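Local coordinates for protein salivary nitrophorin (PDB 1SI6) that carries nitric oxide on a cysteine-ligated heme b and releases it into the victim during feeding, causing vasodilation, at residues D164-I169 with L246-T251. Sequence-based numbering, arbitrary orientation.
Sequences DFLFWI and LYKSGT
Leu-246 forms a hydrogen-bonded antiparallel pair with Trp-168: Leu-246 N donates to Trp-168 O at 2.9 Å and Leu-246 O accepts from Trp-168 N at 3.0 Å. On the same face Leu-246 CB and Trp-168 CB lie 4.2 Å apart, but the indole turns away, CG anti to the backbone N (chi1 -162°). Tyr-247 is the non-hydrogen-bonded partner of Phe-167 and points to the other face. There Tyr-247 CB, rather than the phenol ring, sits 3.9 Å from Phe-167 CD2, and the two side chains cross at a slant; Ile-255 of strand 255-262, in the facing sheet, touches both. Lys-248 restores the hydrogen-bonded pattern with Leu-166: Lys-248 N donates to Leu-166 O, and Leu-166 N reaches Lys-248 O at 2.8 Å, bent at the hydrogen (141°) although the donor lies almost in line with the C=O bond. Leu-166 CD1 packs against Lys-248 CG, while the lysine chain runs on; its NZ bonds to Ser-157 OG and Asp-211 O, as Trp-168 NE1 does to Ser-134 OG.

Past the strand, side chains take over the bonding. Ser-249 OG donates to Asp-164 O at 2.7 Å, in the carbonyl plane on a lone pair, and accepts from Thr-251 N, which makes an ST turn. The Leu-166 CD1 methyl rests against the next residue's backbone, 3.7 Å from Gly-250 N. Thr-251 OG1 donates to Asp-164 OD2 at 2.6 Å, meeting it on the anti side and 24° out of the carboxylate plane. The other carboxylate oxygen, OD1, bonds to Arg-128 N, so Asp-164 ties this turn to strand 127-135. The ladder adds edge strand 243-248 to one of the two facing mixed sheets of the DNase I-like beta sandwich, the Phe-167 and Tyr-247 side chains pointing toward the partner sheet.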
loop_
_atom_site.group_PDB
_atom_site.type_symbol
_atom_site.label_atom_id
_atom_site.label_comp_id
_atom_site.label_asym_id
_atom_site.label_seq_id
_atom_site.Cartn_x
_atom_site.Cartn_y
_atom_site.Cartn_z
ATOM N N ASP A 164 -2.845 -17.589 1.724
ATOM C CA ASP A 164 -3.811 -17.478 2.832
ATOM C C ASP A 164 -4.182 -16.012 3.204
ATOM O O ASP A 164 -5.331 -15.698 3.524
ATOM C CB ASP A 164 -3.228 -18.156 4.086
ATOM C CG ASP A 164 -3.079 -19.640 3.911
ATOM O OD1 ASP A 164 -1.947 -20.092 3.681
ATOM O OD2 ASP A 164 -4.085 -20.367 3.907
ATOM N N PHE A 165 -3.171 -15.137 3.170
ATOM C CA PHE A 165 -3.363 -13.698 3.562
ATOM C C PHE A 165 -2.730 -12.828 2.497
ATOM O O PHE A 165 -1.523 -12.964 2.171
ATOM C CB PHE A 165 -2.664 -13.435 4.894
ATOM C CG PHE A 165 -3.082 -14.370 6.025
ATOM C CD1 PHE A 165 -2.200 -15.315 6.506
ATOM C CD2 PHE A 165 -4.326 -14.287 6.589
ATOM C CE1 PHE A 165 -2.609 -16.174 7.539
ATOM C CE2 PHE A 165 -4.693 -15.114 7.598
ATOM C CZ PHE A 165 -3.855 -16.031 8.062
ATOM N N LEU A 166 -3.579 -11.967 1.921
ATOM C CA LEU A 166 -3.186 -11.097 0.792
ATOM C C LEU A 166 -3.467 -9.650 1.087
ATOM O O LEU A 166 -4.511 -9.311 1.607
ATOM C CB LEU A 166 -3.869 -11.507 -0.500
ATOM C CG LEU A 166 -3.540 -12.956 -0.947
ATOM C CD1 LEU A 166 -4.641 -13.816 -0.539
ATOM C CD2 LEU A 166 -3.257 -12.942 -2.396
ATOM N N PHE A 167 -2.472 -8.830 0.789
ATOM C CA PHE A 167 -2.604 -7.376 0.930
ATOM C C PHE A 167 -2.080 -6.713 -0.347
ATOM O O PHE A 167 -1.090 -7.110 -0.898
ATOM C CB PHE A 167 -1.776 -6.917 2.151
ATOM C CG PHE A 167 -2.242 -7.577 3.438
ATOM C CD1 PHE A 167 -1.639 -8.769 3.852
ATOM C CD2 PHE A 167 -3.328 -7.094 4.145
ATOM C CE1 PHE A 167 -2.106 -9.406 4.994
ATOM C CE2 PHE A 167 -3.790 -7.732 5.295
ATOM C CZ PHE A 167 -3.161 -8.911 5.686
ATOM N N TRP A 168 -2.774 -5.661 -0.753
ATOM C CA TRP A 168 -2.431 -4.880 -1.924
ATOM C C TRP A 168 -2.439 -3.444 -1.479
ATOM O O TRP A 168 -3.483 -2.965 -1.081
ATOM C CB TRP A 168 -3.487 -5.061 -3.029
ATOM C CG TRP A 168 -3.086 -4.670 -4.404
ATOM C CD1 TRP A 168 -2.438 -3.553 -4.773
ATOM C CD2 TRP A 168 -3.269 -5.433 -5.591
ATOM N NE1 TRP A 168 -2.198 -3.547 -6.131
ATOM C CE2 TRP A 168 -2.748 -4.685 -6.670
ATOM C CE3 TRP A 168 -3.838 -6.692 -5.871
ATOM C CZ2 TRP A 168 -2.736 -5.166 -7.982
ATOM C CZ3 TRP A 168 -3.868 -7.123 -7.183
ATOM C CH2 TRP A 168 -3.310 -6.383 -8.207
ATOM N N ILE A 169 -1.289 -2.796 -1.571
ATOM C CA ILE A 169 -1.089 -1.459 -0.988
ATOM C C ILE A 169 -0.397 -0.556 -1.977
ATOM O O ILE A 169 0.561 -0.952 -2.649
ATOM C CB ILE A 169 -0.289 -1.549 0.332
ATOM C CG1 ILE A 169 1.069 -2.219 0.133
ATOM C CG2 ILE A 169 -1.159 -2.201 1.415
ATOM C CD1 ILE A 169 1.942 -2.147 1.397
ATOM N N LEU A 246 -5.949 -2.909 0.371
ATOM C CA LEU A 246 -6.962 -3.926 0.094
ATOM C C LEU A 246 -6.494 -5.227 0.719
ATOM O O LEU A 246 -5.312 -5.498 0.782
ATOM C CB LEU A 246 -7.214 -4.147 -1.404
ATOM C CG LEU A 246 -7.604 -2.902 -2.196
ATOM C CD1 LEU A 246 -7.785 -3.285 -3.630
ATOM C CD2 LEU A 246 -8.813 -2.203 -1.674
ATOM N N TYR A 247 -7.480 -6.058 1.154
ATOM C CA TYR A 247 -7.125 -7.351 1.712
ATOM C C TYR A 247 -8.042 -8.460 1.243
ATOM O O TYR A 247 -9.183 -8.228 0.909
ATOM C CB TYR A 247 -7.144 -7.296 3.231
ATOM C CG TYR A 247 -8.483 -7.086 3.875
ATOM C CD1 TYR A 247 -9.271 -8.201 4.296
ATOM C CD2 TYR A 247 -8.985 -5.826 4.092
ATOM C CE1 TYR A 247 -10.505 -7.994 4.911
ATOM C CE2 TYR A 247 -10.190 -5.641 4.716
ATOM C CZ TYR A 247 -10.958 -6.704 5.116
ATOM O OH TYR A 247 -12.179 -6.449 5.763
ATOM N N LYS A 248 -7.487 -9.662 1.256
ATOM C CA LYS A 248 -8.317 -10.864 1.000
ATOM C C LYS A 248 -7.561 -12.097 1.462
ATOM O O LYS A 248 -6.368 -12.061 1.659
ATOM C CB LYS A 248 -8.811 -10.938 -0.448
ATOM C CG LYS A 248 -8.020 -11.530 -1.457
ATOM C CD LYS A 248 -8.764 -11.503 -2.885
ATOM C CE LYS A 248 -9.843 -12.550 -3.208
ATOM N NZ LYS A 248 -10.035 -12.707 -4.706
ATOM N N SER A 249 -8.329 -13.182 1.585
ATOM C CA SER A 249 -7.806 -14.496 1.840
ATOM C C SER A 249 -8.261 -15.391 0.716
ATOM O O SER A 249 -9.394 -15.294 0.311
ATOM C CB SER A 249 -8.393 -15.046 3.114
ATOM O OG SER A 249 -7.899 -16.378 3.349
ATOM N N GLY A 250 -7.339 -16.182 0.198
ATOM C CA GLY A 250 -7.690 -17.257 -0.740
ATOM C C GLY A 250 -8.276 -18.511 -0.109
ATOM O O GLY A 250 -8.807 -19.359 -0.820
ATOM N N THR A 251 -8.156 -18.645 1.195
ATOM C CA THR A 251 -8.464 -19.932 1.880
ATOM C C THR A 251 -9.454 -19.821 3.034
ATOM O O THR A 251 -9.482 -20.700 3.951
ATOM C CB THR A 251 -7.173 -20.567 2.400
ATOM O OG1 THR A 251 -6.487 -19.636 3.278
ATOM C CG2 THR A 251 -6.151 -20.781 1.298
#